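Histone acetyltransferase HPA2 and related acetyltransferases (Corynebacterium glutamicum ATCC 13032, PDB 2QEC) probably transfers an acyl group, most likely acetyl from acetyl-CoA, to an as yet unidentified acceptor, as members of the GNAT family do. Local coordinates at residues Ala169-Leu180 against Glu192-Ala200. The protein carries 1 engineered substitution. Residues are numbered along the deposited sequence; the frame is centred on the assembly and turned at random.
Sequences AQLYNRLGFVPL and ELAMWKPPA. With EDO (1,2-ethanediol), chain F; EDO (1,2-ethanediol), chain E.
Val178 and Trp196 form a hydrogen-bonded antiparallel pair in the C-terminal beta hairpin of the GNAT fold, where strand 178-183 is one of the two outermost strands of the chain's sheet and helix 166-174 packs over one face. Val178 N donates to Trp196 O at 2.8 Å and Trp196 N returns the bond to Val178 O; Leu180 N to Ala194 O continues the ladder. Selenomethionine Met195 ties the helix to this hairpin. Its CB lies 3.5 Å from Val178 O and also meets Phe177 CB. CG continues beside its own backbone N (chi1 -51°), and the extended next torsion delivers SE against the helix, 3.7 Å from Ala169 CA and next to Tyr172 CB, near the plane of the Tyr172 ring at its edge. A bend at chi3 (85°) then turns CE between Ala169 O and Pro179 N. Leu193 CD2 also touches Ala169 CB, which SE approaches too. On the other face, Leu180 CG rests against Trp196 CB, while the indole reaches away and its NE1 bonds Pro179 O of the second subunit, so the face carrying Val178 and Trp196 takes part in the contact between the two subunits. The helix ends in a Schellman motif with Gly176 at C-prime, and Asn173 ND2 braces the turn by an in-plane bond to Phe177 O at 2.9 Å. Beyond the turn, Lys197 crosses Phe177 at about a right angle: its CB sits over the ring centre in a CH-pi contact, 3.7 Å from the centroid of the Phe177 ring, and its CE lies 3.5 Å from Leu175 O.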
ATOM      1  N   ALA A 169      -0.352  -3.730 -16.175  1.00 50.12           N
ATOM      2  CA  ALA A 169      -0.175  -4.264 -14.839  1.00 50.73           C
ATOM      3  C   ALA A 169       0.837  -5.411 -14.811  1.00 51.76           C
ATOM      4  O   ALA A 169       1.633  -5.526 -13.883  1.00 48.53           O
ATOM      5  CB  ALA A 169      -1.520  -4.729 -14.298  1.00 50.14           C
ATOM      6  N   GLN A 170       0.785  -6.270 -15.831  1.00 52.39           N
ATOM      7  CA  GLN A 170       1.697  -7.426 -15.939  1.00 53.56           C
ATOM      8  C   GLN A 170       3.146  -6.989 -16.241  1.00 52.40           C
ATOM      9  O   GLN A 170       4.106  -7.578 -15.718  1.00 52.93           O
ATOM     10  CB  GLN A 170       1.182  -8.431 -16.998  1.00 49.51           C
ATOM     11  CG  GLN A 170      -0.023  -9.164 -16.515  1.00 53.67           C
ATOM     12  CD  GLN A 170      -0.646 -10.085 -17.550  1.00 56.18           C
ATOM     13  OE1 GLN A 170      -0.442  -9.937 -18.756  1.00 64.93           O
ATOM     14  NE2 GLN A 170      -1.428 -11.034 -17.070  1.00 58.07           N
ATOM     15  N   LEU A 171       3.287  -5.938 -17.034  1.00 53.93           N
ATOM     16  CA  LEU A 171       4.590  -5.336 -17.332  1.00 54.67           C
ATOM     17  C   LEU A 171       5.202  -4.766 -16.063  1.00 53.21           C
ATOM     18  O   LEU A 171       6.364  -5.037 -15.740  1.00 53.23           O
ATOM     19  CB  LEU A 171       4.438  -4.239 -18.399  1.00 53.19           C
ATOM     20  CG  LEU A 171       5.628  -3.317 -18.726  1.00 59.36           C
ATOM     21  CD1 LEU A 171       6.974  -4.074 -18.790  1.00 72.81           C
ATOM     22  CD2 LEU A 171       5.385  -2.573 -20.048  1.00 60.44           C
ATOM     23  N   TYR A 172       4.398  -4.019 -15.312  1.00 52.30           N
ATOM     24  CA  TYR A 172       4.839  -3.432 -14.049  1.00 49.00           C
ATOM     25  C   TYR A 172       5.125  -4.470 -12.968  1.00 46.47           C
ATOM     26  O   TYR A 172       6.104  -4.329 -12.246  1.00 48.11           O
ATOM     27  CB  TYR A 172       3.829  -2.392 -13.559  1.00 49.95           C
ATOM     28  CG  TYR A 172       3.636  -1.229 -14.504  1.00 47.75           C
ATOM     29  CD1 TYR A 172       4.721  -0.576 -15.038  1.00 49.16           C
ATOM     30  CD2 TYR A 172       2.354  -0.775 -14.849  1.00 45.66           C
ATOM     31  CE1 TYR A 172       4.555   0.491 -15.901  1.00 50.26           C
ATOM     32  CE2 TYR A 172       2.178   0.298 -15.753  1.00 48.06           C
ATOM     33  CZ  TYR A 172       3.290   0.929 -16.258  1.00 50.97           C
ATOM     34  OH  TYR A 172       3.174   2.028 -17.116  1.00 58.15           O
ATOM     35  N   ASN A 173       4.296  -5.505 -12.860  1.00 45.77           N
ATOM     36  CA  ASN A 173       4.573  -6.643 -11.989  1.00 49.74           C
ATOM     37  C   ASN A 173       5.921  -7.313 -12.278  1.00 49.04           C
ATOM     38  O   ASN A 173       6.622  -7.705 -11.364  1.00 51.25           O
ATOM     39  CB  ASN A 173       3.426  -7.658 -12.079  1.00 51.51           C
ATOM     40  CG  ASN A 173       3.502  -8.758 -11.037  1.00 52.33           C
ATOM     41  OD1 ASN A 173       3.425  -9.918 -11.388  1.00 55.66           O
ATOM     42  ND2 ASN A 173       3.568  -8.410  -9.752  1.00 51.93           N
ATOM     43  N   ARG A 174       6.288  -7.452 -13.544  1.00 50.81           N
ATOM     44  CA  ARG A 174       7.601  -8.019 -13.886  1.00 52.63           C
ATOM     45  C   ARG A 174       8.777  -7.091 -13.488  1.00 53.55           C
ATOM     46  O   ARG A 174       9.900  -7.555 -13.303  1.00 54.07           O
ATOM     47  CB  ARG A 174       7.651  -8.376 -15.374  1.00 55.51           C
ATOM     48  CG  ARG A 174       6.832  -9.657 -15.707  1.00 54.01           C
ATOM     49  CD  ARG A 174       7.102 -10.160 -17.105  1.00 58.27           C
ATOM     50  NE  ARG A 174       6.758  -9.157 -18.115  1.00 61.42           N
ATOM     51  CZ  ARG A 174       5.540  -8.972 -18.635  1.00 67.44           C
ATOM     52  NH1 ARG A 174       4.500  -9.717 -18.242  1.00 70.98           N
ATOM     53  NH2 ARG A 174       5.360  -8.026 -19.555  1.00 66.73           N
ATOM     54  N   LEU A 175       8.507  -5.791 -13.347  1.00 50.23           N
ATOM     55  CA  LEU A 175       9.503  -4.821 -12.875  1.00 49.78           C
ATOM     56  C   LEU A 175       9.522  -4.627 -11.372  1.00 50.73           C
ATOM     57  O   LEU A 175      10.224  -3.740 -10.879  1.00 54.38           O
ATOM     58  CB  LEU A 175       9.256  -3.468 -13.559  1.00 50.46           C
ATOM     59  CG  LEU A 175       9.381  -3.505 -15.065  1.00 51.64           C
ATOM     60  CD1 LEU A 175       8.775  -2.242 -15.669  1.00 51.33           C
ATOM     61  CD2 LEU A 175      10.835  -3.639 -15.458  1.00 57.63           C
ATOM     62  N   GLY A 176       8.801  -5.476 -10.643  1.00 49.01           N
ATOM     63  CA  GLY A 176       8.790  -5.442  -9.184  1.00 47.91           C
ATOM     64  C   GLY A 176       7.634  -4.731  -8.501  1.00 49.10           C
ATOM     65  O   GLY A 176       7.645  -4.619  -7.289  1.00 44.27           O
ATOM     66  N   PHE A 177       6.648  -4.234  -9.245  1.00 48.11           N
ATOM     67  CA  PHE A 177       5.408  -3.703  -8.631  1.00 46.88           C
ATOM     68  C   PHE A 177       4.452  -4.804  -8.188  1.00 43.92           C
ATOM     69  O   PHE A 177       4.189  -5.749  -8.927  1.00 45.66           O
ATOM     70  CB  PHE A 177       4.676  -2.782  -9.603  1.00 47.17           C
ATOM     71  CG  PHE A 177       5.393  -1.497  -9.889  1.00 41.73           C
ATOM     72  CD1 PHE A 177       6.478  -1.463 -10.768  1.00 46.40           C
ATOM     73  CD2 PHE A 177       5.008  -0.330  -9.265  1.00 39.40           C
ATOM     74  CE1 PHE A 177       7.139  -0.286 -11.027  1.00 42.95           C
ATOM     75  CE2 PHE A 177       5.631   0.854  -9.531  1.00 40.96           C
ATOM     76  CZ  PHE A 177       6.729   0.874 -10.421  1.00 45.26           C
ATOM     77  N   VAL A 178       3.901  -4.681  -6.982  1.00 44.38           N
ATOM     78  CA  VAL A 178       2.859  -5.609  -6.527  1.00 44.32           C
ATOM     79  C   VAL A 178       1.492  -4.894  -6.552  1.00 45.98           C
ATOM     80  O   VAL A 178       1.441  -3.663  -6.454  1.00 43.35           O
ATOM     81  CB  VAL A 178       3.113  -6.167  -5.104  1.00 45.88           C
ATOM     82  CG1 VAL A 178       4.424  -6.926  -5.035  1.00 44.13           C
ATOM     83  CG2 VAL A 178       3.040  -5.089  -4.072  1.00 50.73           C
ATOM     84  N   PRO A 179       0.377  -5.655  -6.747  1.00 43.37           N
ATOM     85  CA  PRO A 179      -0.901  -4.941  -6.748  1.00 39.20           C
ATOM     86  C   PRO A 179      -1.315  -4.461  -5.348  1.00 40.31           C
ATOM     87  O   PRO A 179      -1.080  -5.143  -4.365  1.00 36.91           O
ATOM     88  CB  PRO A 179      -1.914  -5.996  -7.247  1.00 36.97           C
ATOM     89  CG  PRO A 179      -1.259  -7.340  -7.001  1.00 36.35           C
ATOM     90  CD  PRO A 179       0.230  -7.091  -7.092  1.00 39.26           C
ATOM     91  N   LEU A 180      -1.967  -3.303  -5.306  1.00 37.91           N
ATOM     92  CA  LEU A 180      -2.680  -2.830  -4.126  1.00 37.81           C
ATOM     93  C   LEU A 180      -4.176  -3.148  -4.312  1.00 36.85           C
ATOM     94  O   LEU A 180      -4.774  -3.821  -3.503  1.00 38.84           O
ATOM     95  CB  LEU A 180      -2.448  -1.335  -3.964  1.00 36.37           C
ATOM     96  CG  LEU A 180      -1.028  -0.882  -3.582  1.00 37.20           C
ATOM     97  CD1 LEU A 180      -0.932   0.652  -3.637  1.00 33.75           C
ATOM     98  CD2 LEU A 180      -0.700  -1.304  -2.158  1.00 39.94           C
ATOM     99  N   GLU A 192      -8.738   1.469 -12.610  1.00 44.39           N
ATOM    100  CA  GLU A 192      -7.274   1.405 -12.627  1.00 42.18           C
ATOM    101  C   GLU A 192      -6.783   0.526 -11.496  1.00 38.53           C
ATOM    102  O   GLU A 192      -7.368   0.508 -10.426  1.00 39.15           O
ATOM    103  CB  GLU A 192      -6.677   2.785 -12.518  1.00 42.80           C
ATOM    104  CG  GLU A 192      -7.145   3.691 -13.671  1.00 46.64           C
ATOM    105  CD  GLU A 192      -6.410   5.011 -13.730  1.00 62.29           C
ATOM    106  OE1 GLU A 192      -6.254   5.639 -12.667  1.00 70.49           O
ATOM    107  OE2 GLU A 192      -6.031   5.441 -14.843  1.00 78.23           O
ATOM    108  N   LEU A 193      -5.719  -0.223 -11.761  1.00 38.88           N
ATOM    109  CA  LEU A 193      -5.107  -1.086 -10.752  1.00 40.66           C
ATOM    110  C   LEU A 193      -3.925  -0.328 -10.117  1.00 39.08           C
ATOM    111  O   LEU A 193      -2.896  -0.135 -10.738  1.00 37.52           O
ATOM    112  CB  LEU A 193      -4.617  -2.394 -11.382  1.00 40.04           C
ATOM    113  CG  LEU A 193      -3.989  -3.386 -10.361  1.00 41.78           C
ATOM    114  CD1 LEU A 193      -4.903  -3.693  -9.231  1.00 44.46           C
ATOM    115  CD2 LEU A 193      -3.532  -4.657 -10.999  1.00 44.82           C
ATOM    116  N   ALA A 194      -4.116   0.135  -8.882  1.00 37.26           N
ATOM    117  CA  ALA A 194      -3.052   0.751  -8.099  1.00 33.04           C
ATOM    118  C   ALA A 194      -2.003  -0.295  -7.831  1.00 37.34           C
ATOM    119  O   ALA A 194      -2.340  -1.423  -7.431  1.00 38.18           O
ATOM    120  CB  ALA A 194      -3.627   1.230  -6.741  1.00 35.85           C
HETATM  121  N   MSE A 195      -0.733   0.084  -7.954  1.00 38.23           N
HETATM  122  CA  MSE A 195       0.381  -0.827  -7.701  1.00 39.02           C
HETATM  123  C   MSE A 195       1.496  -0.119  -6.932  1.00 39.37           C
HETATM  124  O   MSE A 195       1.578   1.091  -6.931  1.00 37.65           O
HETATM  125  CB  MSE A 195       0.942  -1.356  -9.030  1.00 36.16           C
HETATM  126  CG  MSE A 195      -0.123  -1.932  -9.941  1.00 42.23           C
HETATM  127 SE   MSE A 195       0.554  -2.875 -11.452  0.75 43.69          SE
HETATM  128  CE  MSE A 195       0.736  -4.361 -10.511  1.00 35.06           C
ATOM    129  N   TRP A 196       2.351  -0.928  -6.296  1.00 40.23           N
ATOM    130  CA  TRP A 196       3.398  -0.475  -5.419  1.00 39.12           C
ATOM    131  C   TRP A 196       4.667  -1.246  -5.690  1.00 42.69           C
ATOM    132  O   TRP A 196       4.683  -2.480  -5.512  1.00 39.43           O
ATOM    133  CB  TRP A 196       2.951  -0.797  -3.992  1.00 38.97           C
ATOM    134  CG  TRP A 196       3.796  -0.320  -2.835  1.00 40.35           C
ATOM    135  CD1 TRP A 196       4.519  -1.093  -1.984  1.00 42.51           C
ATOM    136  CD2 TRP A 196       3.917   1.020  -2.360  1.00 41.96           C
ATOM    137  NE1 TRP A 196       5.100  -0.315  -1.014  1.00 41.37           N
ATOM    138  CE2 TRP A 196       4.749   0.988  -1.221  1.00 37.27           C
ATOM    139  CE3 TRP A 196       3.407   2.249  -2.789  1.00 38.48           C
ATOM    140  CZ2 TRP A 196       5.075   2.135  -0.505  1.00 41.07           C
ATOM    141  CZ3 TRP A 196       3.741   3.397  -2.080  1.00 40.31           C
ATOM    142  CH2 TRP A 196       4.556   3.334  -0.950  1.00 41.78           C
ATOM    143  N   LYS A 197       5.745  -0.536  -5.998  1.00 42.70           N
ATOM    144  CA  LYS A 197       7.088  -1.131  -5.928  1.00 43.44           C
ATOM    145  C   LYS A 197       7.674  -0.804  -4.557  1.00 42.61           C
ATOM    146  O   LYS A 197       7.881   0.362  -4.222  1.00 43.17           O
ATOM    147  CB  LYS A 197       7.987  -0.645  -7.057  1.00 40.97           C
ATOM    148  CG  LYS A 197       9.379  -1.233  -6.979  1.00 44.53           C
ATOM    149  CD  LYS A 197      10.120  -1.159  -8.266  1.00 50.46           C
ATOM    150  CE  LYS A 197      11.465  -1.886  -8.211  1.00 52.79           C
ATOM    151  NZ  LYS A 197      12.317  -1.595  -6.997  1.00 43.06           N
ATOM    152  N   PRO A 198       7.893  -1.844  -3.720  1.00 42.47           N
ATOM    153  CA  PRO A 198       8.221  -1.554  -2.344  1.00 41.67           C
ATOM    154  C   PRO A 198       9.606  -0.970  -2.138  1.00 42.01           C
ATOM    155  O   PRO A 198      10.477  -1.140  -3.000  1.00 38.95           O
ATOM    156  CB  PRO A 198       8.087  -2.897  -1.631  1.00 42.95           C
ATOM    157  CG  PRO A 198       8.128  -3.931  -2.685  1.00 42.01           C
ATOM    158  CD  PRO A 198       7.836  -3.286  -4.024  1.00 39.20           C
ATOM    159  N   PRO A 199       9.801  -0.303  -1.001  1.00 42.89           N
ATOM    160  CA  PRO A 199      11.125   0.158  -0.656  1.00 43.50           C
ATOM    161  C   PRO A 199      11.957  -1.036  -0.229  1.00 44.42           C
ATOM    162  O   PRO A 199      11.417  -2.113  -0.006  1.00 42.66           O
ATOM    163  CB  PRO A 199      10.861   1.140   0.476  1.00 42.74           C
ATOM    164  CG  PRO A 199       9.660   0.590   1.164  1.00 45.35           C
ATOM    165  CD  PRO A 199       8.813   0.055   0.025  1.00 40.07           C
ATOM    166  N   ALA A 200      13.273  -0.858  -0.169  1.00 43.96           N
ATOM    167  CA  ALA A 200      14.142  -1.886   0.321  1.00 39.77           C
ATOM    168  C   ALA A 200      13.790  -2.231   1.750  1.00 42.41           C
ATOM    169  O   ALA A 200      13.403  -1.369   2.525  1.00 43.42           O
ATOM    170  CB  ALA A 200      15.589  -1.411   0.231  1.00 41.17           C
TER
HETATM  171  C1  EDO F 208      12.427   1.771  -6.602  1.00 57.21           C
HETATM  172  O1  EDO F 208      11.592   0.627  -6.465  1.00 65.07           O
HETATM  173  C2  EDO F 208      13.454   1.687  -7.729  1.00 54.64           C
HETATM  174  O2  EDO F 208      14.138   0.443  -7.828  1.00 62.08           O
HETATM  175  C1  EDO E 207      11.248  -0.322   4.936  1.00 56.60           C
HETATM  176  O1  EDO E 207      11.759  -1.491   4.295  1.00 57.69           O
HETATM  177  C2  EDO E 207      12.059   0.839   4.422  1.00 55.72           C
HETATM  178  O2  EDO E 207      11.376   2.032   4.767  1.00 61.89           O